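Local coordinates for xylose isomerase domain protein (Alicyclobacillus acidocaldarius subsp. acidocaldarius, PDB 3U0H) that is a putative sugar isomerase of the xylose isomerase-like TIM-barrel family, its substrate and exact reaction not established, at residues V138-H146 with V156-F165; P224-L235 with V268-A279. One frame throughout, in Å; residues are numbered along the deposited sequence.

How the contacts relate
Both contacts lie within one eight-stranded TIM barrel. Contact 1 joins wall strand 137-141 and the loop after it to outer helix 159-169, the helix that leads on to strand 174-179; contact 2 sets the loop and first turn of outer helix 231-241 against the final helix, 261-280. Their centres lie 22 Å apart and their nearest atoms about 6 Å, without touching. Helix 180-185 stands between them: W183 packs on Y142 of contact 1 and on I229 and F234 of contact 2. A 1,2-ethanediol, probably from the crystallisation liquor, lies about 4 Å from the side chain of V143, and a phosphate of probably similar origin sits on R228.

Contact 1. Residues V138-H146 with V156-F165; sequences VGLEYVGPH and VQSLADLKTF
V156 begins the contact by setting its CG1 against the CB of Y142, 3.6 Å away, while its carbonyl reaches the loop after strand 137-141 through a water that donates to V156 O and accepts from V143 N, at 2.7 Å each. Q157 then runs past V143 and G144, its CA 3.7 Å from V143 O. S158 is the N-cap of helix 159-169, and its OG receives D161 N in a nearly straight bond (168°); D161 OD2 in turn takes Q157 N on its anti side, and D161 OD1 bridges to R115 of the second subunit. L159 N sits over one face of the Y142 ring, 3.3 Å from Y142 CD2 and offset toward the rim, and L159 CB makes a CH-pi contact 4.0 Å from the ring centroid. Y142 CG stands between the backbone N and carbonyl carbon (chi1 60°), which brings the ring against the start of the helix. L162 CD1 meets L140 CB at 3.8 Å, while L162 CD2 lies between L140 O and the Y142 ring. F165 closes the walk, its CE2 beside L140 CD1. This is a strand and its following helix, a beta-alpha unit of the TIM barrel. Its seam is apolar and aromatic, with V143 N and V156 O joined through one water; the N-cap and E188, which accepts from both Y142 OH and L159 N, fix the helix start.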
loop_
_atom_site.group_PDB
_atom_site.type_symbol
_atom_site.label_atom_id
_atom_site.label_comp_id
_atom_site.label_asym_id
_atom_site.label_seq_id
_atom_site.Cartn_x
_atom_site.Cartn_y
_atom_site.Cartn_z
ATOM N N VAL A 138 12.246 -1.823 11.874
ATOM C CA VAL A 138 12.711 -0.577 12.398
ATOM C C VAL A 138 12.285 -0.474 13.863
ATOM O O VAL A 138 11.128 -0.601 14.218
ATOM C CB VAL A 138 12.136 0.612 11.573
ATOM C CG1 VAL A 138 12.573 1.996 12.143
ATOM C CG2 VAL A 138 12.551 0.468 10.124
ATOM N N GLY A 139 13.237 -0.286 14.733
ATOM C CA GLY A 139 12.913 0.011 16.111
ATOM C C GLY A 139 13.318 1.440 16.425
ATOM O O GLY A 139 14.426 1.892 16.118
ATOM N N LEU A 140 12.383 2.163 16.999
ATOM C CA LEU A 140 12.543 3.571 17.275
ATOM C C LEU A 140 12.739 3.644 18.772
ATOM O O LEU A 140 11.916 3.156 19.533
ATOM C CB LEU A 140 11.270 4.327 16.850
ATOM C CG LEU A 140 11.000 4.344 15.379
ATOM C CD1 LEU A 140 9.750 5.125 14.960
ATOM C CD2 LEU A 140 12.206 4.871 14.594
ATOM N N GLU A 141 13.846 4.217 19.184
ATOM C CA GLU A 141 14.098 4.464 20.577
ATOM C C GLU A 141 13.408 5.704 21.156
ATOM O O GLU A 141 13.820 6.821 20.869
ATOM C CB GLU A 141 15.610 4.556 20.799
ATOM C CG GLU A 141 15.992 4.672 22.269
ATOM C CD GLU A 141 17.511 4.713 22.469
ATOM O OE1 GLU A 141 18.294 4.702 21.490
ATOM O OE2 GLU A 141 17.926 4.732 23.634
ATOM N N TYR A 142 12.378 5.519 21.996
ATOM C CA TYR A 142 11.812 6.646 22.782
ATOM C C TYR A 142 12.805 7.008 23.887
ATOM O O TYR A 142 13.370 6.136 24.512
ATOM C CB TYR A 142 10.428 6.341 23.364
ATOM C CG TYR A 142 10.326 5.160 24.328
ATOM C CD1 TYR A 142 10.235 3.836 23.873
ATOM C CD2 TYR A 142 10.240 5.373 25.691
ATOM C CE1 TYR A 142 10.136 2.777 24.780
ATOM C CE2 TYR A 142 10.140 4.340 26.577
ATOM C CZ TYR A 142 10.064 3.051 26.140
ATOM O OH TYR A 142 9.980 2.070 27.099
ATOM N N VAL A 143 13.008 8.297 24.099
ATOM C CA VAL A 143 14.024 8.804 25.008
ATOM C C VAL A 143 13.317 9.477 26.200
ATOM O O VAL A 143 12.496 10.394 26.035
ATOM C CB VAL A 143 14.931 9.749 24.210
ATOM C CG1 VAL A 143 15.874 10.604 25.079
ATOM C CG2 VAL A 143 15.647 8.920 23.127
ATOM N N GLY A 144 13.608 8.977 27.401
ATOM C CA GLY A 144 12.886 9.364 28.630
ATOM C C GLY A 144 13.444 10.479 29.534
ATOM O O GLY A 144 12.678 11.086 30.249
ATOM N N PRO A 145 14.765 10.746 29.530
ATOM C CA PRO A 145 15.239 11.714 30.507
ATOM C C PRO A 145 14.791 13.183 30.316
ATOM O O PRO A 145 14.665 13.670 29.196
ATOM C CB PRO A 145 16.750 11.621 30.400
ATOM C CG PRO A 145 16.991 10.252 29.950
ATOM C CD PRO A 145 15.884 9.974 28.986
ATOM N N HIS A 146 14.635 13.871 31.456
ATOM C CA HIS A 146 13.793 15.064 31.522
ATOM C C HIS A 146 14.511 16.254 31.038
ATOM O O HIS A 146 13.888 17.158 30.507
ATOM C CB HIS A 146 13.239 15.287 32.926
ATOM C CG HIS A 146 12.245 14.234 33.413
ATOM N ND1 HIS A 146 11.173 14.553 34.159
ATOM C CD2 HIS A 146 12.216 12.848 33.264
ATOM C CE1 HIS A 146 10.478 13.446 34.461
ATOM N NE2 HIS A 146 11.118 12.395 33.920
ATOM N N VAL A 156 8.155 12.715 21.391
ATOM C CA VAL A 156 7.991 11.422 22.068
ATOM C C VAL A 156 8.836 11.321 23.324
ATOM O O VAL A 156 10.049 11.451 23.250
ATOM C CB VAL A 156 8.357 10.247 21.128
ATOM C CG1 VAL A 156 8.364 8.880 21.834
ATOM C CG2 VAL A 156 7.367 10.237 19.963
ATOM N N GLN A 157 8.194 10.987 24.452
ATOM C CA GLN A 157 8.867 10.878 25.779
ATOM C C GLN A 157 8.586 9.595 26.514
ATOM O O GLN A 157 8.986 9.425 27.693
ATOM C CB GLN A 157 8.475 12.053 26.664
ATOM C CG GLN A 157 8.987 13.366 26.084
ATOM C CD GLN A 157 8.402 14.579 26.737
ATOM O OE1 GLN A 157 7.752 14.504 27.778
ATOM N NE2 GLN A 157 8.662 15.722 26.135
ATOM N N SER A 158 8.016 8.646 25.776
ATOM C CA SER A 158 7.530 7.423 26.365
ATOM C C SER A 158 7.057 6.441 25.315
ATOM O O SER A 158 6.769 6.805 24.169
ATOM C CB SER A 158 6.325 7.735 27.251
ATOM O OG SER A 158 5.183 8.038 26.408
ATOM N N LEU A 159 6.930 5.202 25.747
ATOM C CA LEU A 159 6.380 4.168 24.923
ATOM C C LEU A 159 4.953 4.484 24.458
ATOM O O LEU A 159 4.632 4.247 23.317
ATOM C CB LEU A 159 6.385 2.859 25.701
ATOM C CG LEU A 159 5.744 1.697 24.971
ATOM C CD1 LEU A 159 6.503 1.521 23.609
ATOM C CD2 LEU A 159 5.731 0.428 25.846
ATOM N N ALA A 160 4.114 4.992 25.337
ATOM C CA ALA A 160 2.704 5.390 24.977
ATOM C C ALA A 160 2.721 6.429 23.852
ATOM O O ALA A 160 1.989 6.334 22.884
ATOM C CB ALA A 160 1.889 5.923 26.206
ATOM N N ASP A 161 3.592 7.414 23.973
ATOM C CA ASP A 161 3.773 8.401 22.899
ATOM C C ASP A 161 4.211 7.724 21.589
ATOM O O ASP A 161 3.654 7.996 20.514
ATOM C CB ASP A 161 4.844 9.436 23.251
ATOM C CG ASP A 161 4.431 10.405 24.348
ATOM O OD1 ASP A 161 3.293 10.341 24.833
ATOM O OD2 ASP A 161 5.318 11.203 24.746
ATOM N N LEU A 162 5.248 6.894 21.691
ATOM C CA LEU A 162 5.755 6.190 20.529
ATOM C C LEU A 162 4.664 5.386 19.821
ATOM O O LEU A 162 4.644 5.347 18.582
ATOM C CB LEU A 162 6.909 5.259 20.888
ATOM C CG LEU A 162 7.526 4.457 19.707
ATOM C CD1 LEU A 162 8.008 5.362 18.590
ATOM C CD2 LEU A 162 8.689 3.548 20.192
ATOM N N LYS A 163 3.786 4.727 20.590
ATOM C CA LYS A 163 2.723 3.955 19.971
ATOM C C LYS A 163 1.754 4.818 19.174
ATOM O O LYS A 163 1.251 4.353 18.146
ATOM C CB LYS A 163 1.905 3.236 20.993
ATOM C CG LYS A 163 2.507 1.989 21.571
ATOM C CD LYS A 163 1.564 1.554 22.706
ATOM C CE LYS A 163 1.592 0.069 22.984
ATOM N NZ LYS A 163 0.880 -0.275 24.261
ATOM N N THR A 164 1.463 6.042 19.612
ATOM C CA THR A 164 0.619 6.907 18.768
ATOM C C THR A 164 1.418 7.292 17.515
ATOM O O THR A 164 0.870 7.392 16.426
ATOM C CB THR A 164 0.120 8.152 19.484
ATOM O OG1 THR A 164 1.262 8.999 19.770
ATOM C CG2 THR A 164 -0.600 7.752 20.822
ATOM N N PHE A 165 2.728 7.404 17.627
ATOM C CA PHE A 165 3.545 7.877 16.478
ATOM C C PHE A 165 3.615 6.808 15.394
ATOM O O PHE A 165 3.570 7.154 14.215
ATOM C CB PHE A 165 4.908 8.351 16.949
ATOM C CG PHE A 165 5.787 8.945 15.868
ATOM C CD1 PHE A 165 5.326 9.957 15.040
ATOM C CD2 PHE A 165 7.092 8.527 15.728
ATOM C CE1 PHE A 165 6.132 10.504 14.079
ATOM C CE2 PHE A 165 7.893 9.068 14.732
ATOM C CZ PHE A 165 7.412 10.063 13.915
HETATM O O HOH W 1 11.942 9.913 22.189
#

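Contact 2. Residues P224-L235 with V268-A279; sequences PGDGRIPLVPFL and VRERLEKLIALA. With PO4 (phosphate ion), chain C.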
loop_
_atom_site.group_PDB
_atom_site.type_symbol
_atom_site.label_atom_id
_atom_site.label_comp_id
_atom_site.label_asym_id
_atom_site.label_seq_id
_atom_site.Cartn_x
_atom_site.Cartn_y
_atom_site.Cartn_z
ATOM N N PRO A 224 25.007 -1.919 34.123
ATOM C CA PRO A 224 23.863 -2.700 34.625
ATOM C C PRO A 224 24.137 -3.262 36.021
ATOM O O PRO A 224 25.182 -3.886 36.242
ATOM C CB PRO A 224 23.749 -3.835 33.623
ATOM C CG PRO A 224 24.369 -3.295 32.379
ATOM C CD PRO A 224 25.501 -2.443 32.839
ATOM N N GLY A 225 23.230 -2.997 36.958
ATOM C CA GLY A 225 23.395 -3.458 38.317
ATOM C C GLY A 225 24.194 -2.600 39.310
ATOM O O GLY A 225 24.278 -2.962 40.480
ATOM N N ASP A 226 24.782 -1.480 38.905
ATOM C CA ASP A 226 25.393 -0.576 39.920
ATOM C C ASP A 226 24.407 0.497 40.473
ATOM O O ASP A 226 24.761 1.313 41.288
ATOM C CB ASP A 226 26.644 0.061 39.347
ATOM C CG ASP A 226 27.774 -0.948 39.110
ATOM O OD1 ASP A 226 27.829 -1.976 39.812
ATOM O OD2 ASP A 226 28.638 -0.699 38.231
ATOM N N GLY A 227 23.133 0.430 40.098
ATOM C CA GLY A 227 22.151 1.436 40.514
ATOM C C GLY A 227 20.827 0.920 41.040
ATOM O O GLY A 227 20.775 -0.164 41.619
ATOM N N ARG A 228 19.760 1.710 40.845
ATOM C CA ARG A 228 18.437 1.405 41.439
ATOM C C ARG A 228 17.316 1.014 40.447
ATOM O O ARG A 228 16.216 0.765 40.885
ATOM C CB ARG A 228 17.968 2.550 42.392
ATOM C CG ARG A 228 17.575 3.901 41.753
ATOM C CD ARG A 228 17.346 5.002 42.814
ATOM N NE ARG A 228 16.201 4.714 43.679
ATOM C CZ ARG A 228 14.911 4.823 43.327
ATOM N NH1 ARG A 228 13.963 4.502 44.207
ATOM N NH2 ARG A 228 14.529 5.229 42.115
ATOM N N ILE A 229 17.594 0.925 39.145
ATOM C CA ILE A 229 16.543 0.587 38.132
ATOM C C ILE A 229 16.170 -0.871 38.350
ATOM O O ILE A 229 17.074 -1.688 38.556
ATOM C CB ILE A 229 17.033 0.791 36.696
ATOM C CG1 ILE A 229 17.499 2.216 36.519
ATOM C CG2 ILE A 229 15.933 0.551 35.653
ATOM C CD1 ILE A 229 17.984 2.458 35.116
ATOM N N PRO A 230 14.845 -1.205 38.408
ATOM C CA PRO A 230 14.411 -2.652 38.561
ATOM C C PRO A 230 14.586 -3.472 37.287
ATOM O O PRO A 230 13.719 -3.520 36.372
ATOM C CB PRO A 230 12.942 -2.552 38.982
ATOM C CG PRO A 230 12.789 -1.161 39.510
ATOM C CD PRO A 230 13.717 -0.298 38.677
ATOM N N LEU A 231 15.724 -4.128 37.221
ATOM C CA LEU A 231 16.165 -4.663 35.943
ATOM C C LEU A 231 15.598 -6.052 35.723
ATOM O O LEU A 231 15.466 -6.484 34.594
ATOM C CB LEU A 231 17.697 -4.673 35.845
ATOM C CG LEU A 231 18.416 -3.322 35.638
ATOM C CD1 LEU A 231 19.926 -3.576 35.466
ATOM C CD2 LEU A 231 17.831 -2.512 34.476
ATOM N N VAL A 232 15.306 -6.766 36.806
ATOM C CA VAL A 232 14.638 -8.044 36.661
ATOM C C VAL A 232 13.217 -7.881 36.074
ATOM O O VAL A 232 12.923 -8.549 35.133
ATOM C CB VAL A 232 14.662 -8.881 37.945
ATOM C CG1 VAL A 232 13.936 -10.192 37.692
ATOM C CG2 VAL A 232 16.086 -9.182 38.358
ATOM N N PRO A 233 12.365 -6.978 36.614
ATOM C CA PRO A 233 11.060 -6.685 35.987
ATOM C C PRO A 233 11.154 -6.121 34.588
ATOM O O PRO A 233 10.296 -6.411 33.764
ATOM C CB PRO A 233 10.446 -5.625 36.895
ATOM C CG PRO A 233 11.079 -5.863 38.244
ATOM C CD PRO A 233 12.480 -6.370 37.969
ATOM N N PHE A 234 12.173 -5.319 34.316
ATOM C CA PHE A 234 12.442 -4.865 32.935
ATOM C C PHE A 234 12.626 -6.013 31.954
ATOM O O PHE A 234 11.930 -6.093 30.951
ATOM C CB PHE A 234 13.697 -3.999 32.890
ATOM C CG PHE A 234 14.058 -3.514 31.519
ATOM C CD1 PHE A 234 13.319 -2.536 30.908
ATOM C CD2 PHE A 234 15.172 -3.978 30.889
ATOM C CE1 PHE A 234 13.672 -2.040 29.685
ATOM C CE2 PHE A 234 15.546 -3.489 29.679
ATOM C CZ PHE A 234 14.767 -2.528 29.056
ATOM N N LEU A 235 13.566 -6.903 32.257
ATOM C CA LEU A 235 13.786 -8.056 31.432
ATOM C C LEU A 235 12.579 -8.993 31.436
ATOM O O LEU A 235 12.204 -9.537 30.418
ATOM C CB LEU A 235 15.011 -8.801 31.900
ATOM C CG LEU A 235 16.245 -7.966 31.731
ATOM C CD1 LEU A 235 17.406 -8.675 32.455
ATOM C CD2 LEU A 235 16.454 -7.775 30.239
ATOM N N VAL A 268 29.807 -7.462 33.052
ATOM C CA VAL A 268 28.412 -7.189 32.666
ATOM C C VAL A 268 27.779 -8.417 31.947
ATOM O O VAL A 268 26.594 -8.690 32.113
ATOM C CB VAL A 268 28.349 -5.890 31.803
ATOM C CG1 VAL A 268 26.935 -5.629 31.254
ATOM C CG2 VAL A 268 28.869 -4.713 32.605
ATOM N N ARG A 269 28.562 -9.144 31.144
ATOM C CA ARG A 269 28.115 -10.437 30.575
ATOM C C ARG A 269 27.592 -11.344 31.681
ATOM O O ARG A 269 26.511 -11.872 31.531
ATOM C CB ARG A 269 29.243 -11.231 29.894
ATOM C CG ARG A 269 28.768 -12.035 28.710
ATOM C CD ARG A 269 29.135 -13.493 28.695
ATOM N NE ARG A 269 30.478 -13.715 29.147
ATOM C CZ ARG A 269 30.848 -14.438 30.199
ATOM N NH1 ARG A 269 32.129 -14.485 30.487
ATOM N NH2 ARG A 269 29.988 -15.090 30.960
ATOM N N GLU A 270 28.418 -11.530 32.730
ATOM C CA GLU A 270 28.064 -12.297 33.942
ATOM C C GLU A 270 26.868 -11.709 34.606
ATOM O O GLU A 270 25.944 -12.391 34.961
ATOM C CB GLU A 270 29.182 -12.297 34.985
ATOM C CG GLU A 270 30.272 -13.310 34.725
ATOM C CD GLU A 270 31.593 -13.006 35.466
ATOM O OE1 GLU A 270 31.597 -12.352 36.558
ATOM O OE2 GLU A 270 32.643 -13.412 34.918
ATOM N N ARG A 271 26.892 -10.416 34.796
ATOM C CA ARG A 271 25.759 -9.797 35.412
ATOM C C ARG A 271 24.452 -9.978 34.622
ATOM O O ARG A 271 23.397 -10.196 35.208
ATOM C CB ARG A 271 26.067 -8.353 35.633
ATOM C CG ARG A 271 27.009 -8.158 36.802
ATOM C CD ARG A 271 27.197 -6.669 37.013
ATOM N NE ARG A 271 28.036 -6.281 38.142
ATOM C CZ ARG A 271 28.092 -5.038 38.605
ATOM N NH1 ARG A 271 27.361 -4.072 38.039
ATOM N NH2 ARG A 271 28.913 -4.744 39.604
ATOM N N LEU A 272 24.526 -9.923 33.303
ATOM C CA LEU A 272 23.309 -10.025 32.481
ATOM C C LEU A 272 22.824 -11.460 32.347
ATOM O O LEU A 272 21.632 -11.682 32.342
ATOM C CB LEU A 272 23.513 -9.410 31.085
ATOM C CG LEU A 272 23.693 -7.892 31.090
ATOM C CD1 LEU A 272 23.596 -7.339 29.681
ATOM C CD2 LEU A 272 22.689 -7.239 32.034
ATOM N N GLU A 273 23.716 -12.438 32.259
ATOM C CA GLU A 273 23.236 -13.823 32.232
ATOM C C GLU A 273 22.440 -14.086 33.486
ATOM O O GLU A 273 21.449 -14.746 33.415
ATOM C CB GLU A 273 24.351 -14.837 32.129
ATOM C CG GLU A 273 25.128 -14.767 30.843
ATOM C CD GLU A 273 26.509 -15.372 30.996
ATOM O OE1 GLU A 273 26.979 -15.556 32.145
ATOM O OE2 GLU A 273 27.150 -15.664 29.957
ATOM N N LYS A 274 22.865 -13.532 34.623
ATOM C CA LYS A 274 22.177 -13.759 35.925
ATOM C C LYS A 274 20.872 -12.990 35.971
ATOM O O LYS A 274 19.837 -13.538 36.324
ATOM C CB LYS A 274 23.066 -13.396 37.117
ATOM C CG LYS A 274 24.274 -14.328 37.258
ATOM C CD LYS A 274 25.061 -14.172 38.579
ATOM C CE LYS A 274 26.361 -15.016 38.639
ATOM N NZ LYS A 274 27.672 -14.276 38.483
ATOM N N LEU A 275 20.900 -11.732 35.540
ATOM C CA LEU A 275 19.655 -10.968 35.429
ATOM C C LEU A 275 18.642 -11.677 34.537
ATOM O O LEU A 275 17.471 -11.781 34.874
ATOM C CB LEU A 275 19.933 -9.564 34.928
ATOM C CG LEU A 275 20.478 -8.705 36.085
ATOM C CD1 LEU A 275 21.198 -7.499 35.554
ATOM C CD2 LEU A 275 19.338 -8.304 37.015
ATOM N N ILE A 276 19.124 -12.210 33.421
ATOM C CA ILE A 276 18.253 -12.829 32.424
ATOM C C ILE A 276 17.638 -14.141 32.952
ATOM O O ILE A 276 16.508 -14.486 32.595
ATOM C CB ILE A 276 19.010 -13.048 31.077
ATOM C CG1 ILE A 276 19.226 -11.688 30.359
ATOM C CG2 ILE A 276 18.286 -14.079 30.168
ATOM C CD1 ILE A 276 20.323 -11.721 29.318
ATOM N N ALA A 277 18.373 -14.871 33.787
ATOM C CA ALA A 277 17.875 -16.126 34.317
ATOM C C ALA A 277 16.873 -15.850 35.479
ATOM O O ALA A 277 15.873 -16.548 35.605
ATOM C CB ALA A 277 19.043 -17.004 34.770
ATOM N N LEU A 278 17.114 -14.814 36.288
ATOM C CA LEU A 278 16.135 -14.378 37.280
ATOM C C LEU A 278 14.810 -13.954 36.608
ATOM O O LEU A 278 13.743 -14.382 37.026
ATOM C CB LEU A 278 16.711 -13.259 38.160
ATOM C CG LEU A 278 17.714 -13.729 39.237
ATOM C CD1 LEU A 278 18.464 -12.556 39.876
ATOM C CD2 LEU A 278 17.023 -14.605 40.302
ATOM N N ALA A 279 14.877 -13.137 35.561
ATOM C CA ALA A 279 13.670 -12.703 34.814
ATOM C C ALA A 279 12.857 -13.880 34.184
ATOM O O ALA A 279 11.651 -13.851 34.163
ATOM C CB ALA A 279 14.048 -11.694 33.739
HETATM P P PO4 C . 15.782 2.971 46.810
HETATM O O1 PO4 C . 14.312 3.065 47.185
HETATM O O2 PO4 C . 16.068 1.794 45.889
HETATM O O3 PO4 C . 16.172 4.190 46.016
HETATM O O4 PO4 C . 16.604 2.890 48.084
#
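R271 extends from the last helix with its chain straight from CG to NE, bringing the edge of its guanidinium to the loop. NH1 donates to P224 O at 2.8 Å, lying 27° out of that carbonyl's plane, and also makes a weak bond to D226 OD1; R271 NH2 meets the same D226 OD1 on its syn side at 3.0 Å. With the carboxylate and guanidinium planes 86° apart, OD1 alone is gripped by both nitrogens, and the pairing is not the flat two-oxygen one. A leucine in place of R271 would probably leave D226 without its cationic mate and the carbonyl of P224 without this donor, leaving the 224-226 turn tied less firmly to the last helix. Beside the salt bridge, the P224 ring crosses V268 at about a right angle, P224 CG 3.6 Å from V268 CG1, and its CB faces L272 CD2. Farther along, L275 spreads its two methyls: L275 CD2 lies 3.6 Å from V232 CG2, whereas CD1 turns to L231 CD1. L235 crosses L275 at about a right angle and lays its CD1 3.6 Å from L275 CB. The small A279 lets the chains come close, A279 CA 5.1 Å from V232 CA. Segments 231-235 and 268-279 cross at -66°, with axes 8.4 Å apart at closest approach, and L231, L235 and L272 all pack onto I206 of barrel strand 201-206, while L272 also meets P6 of strand 5-8.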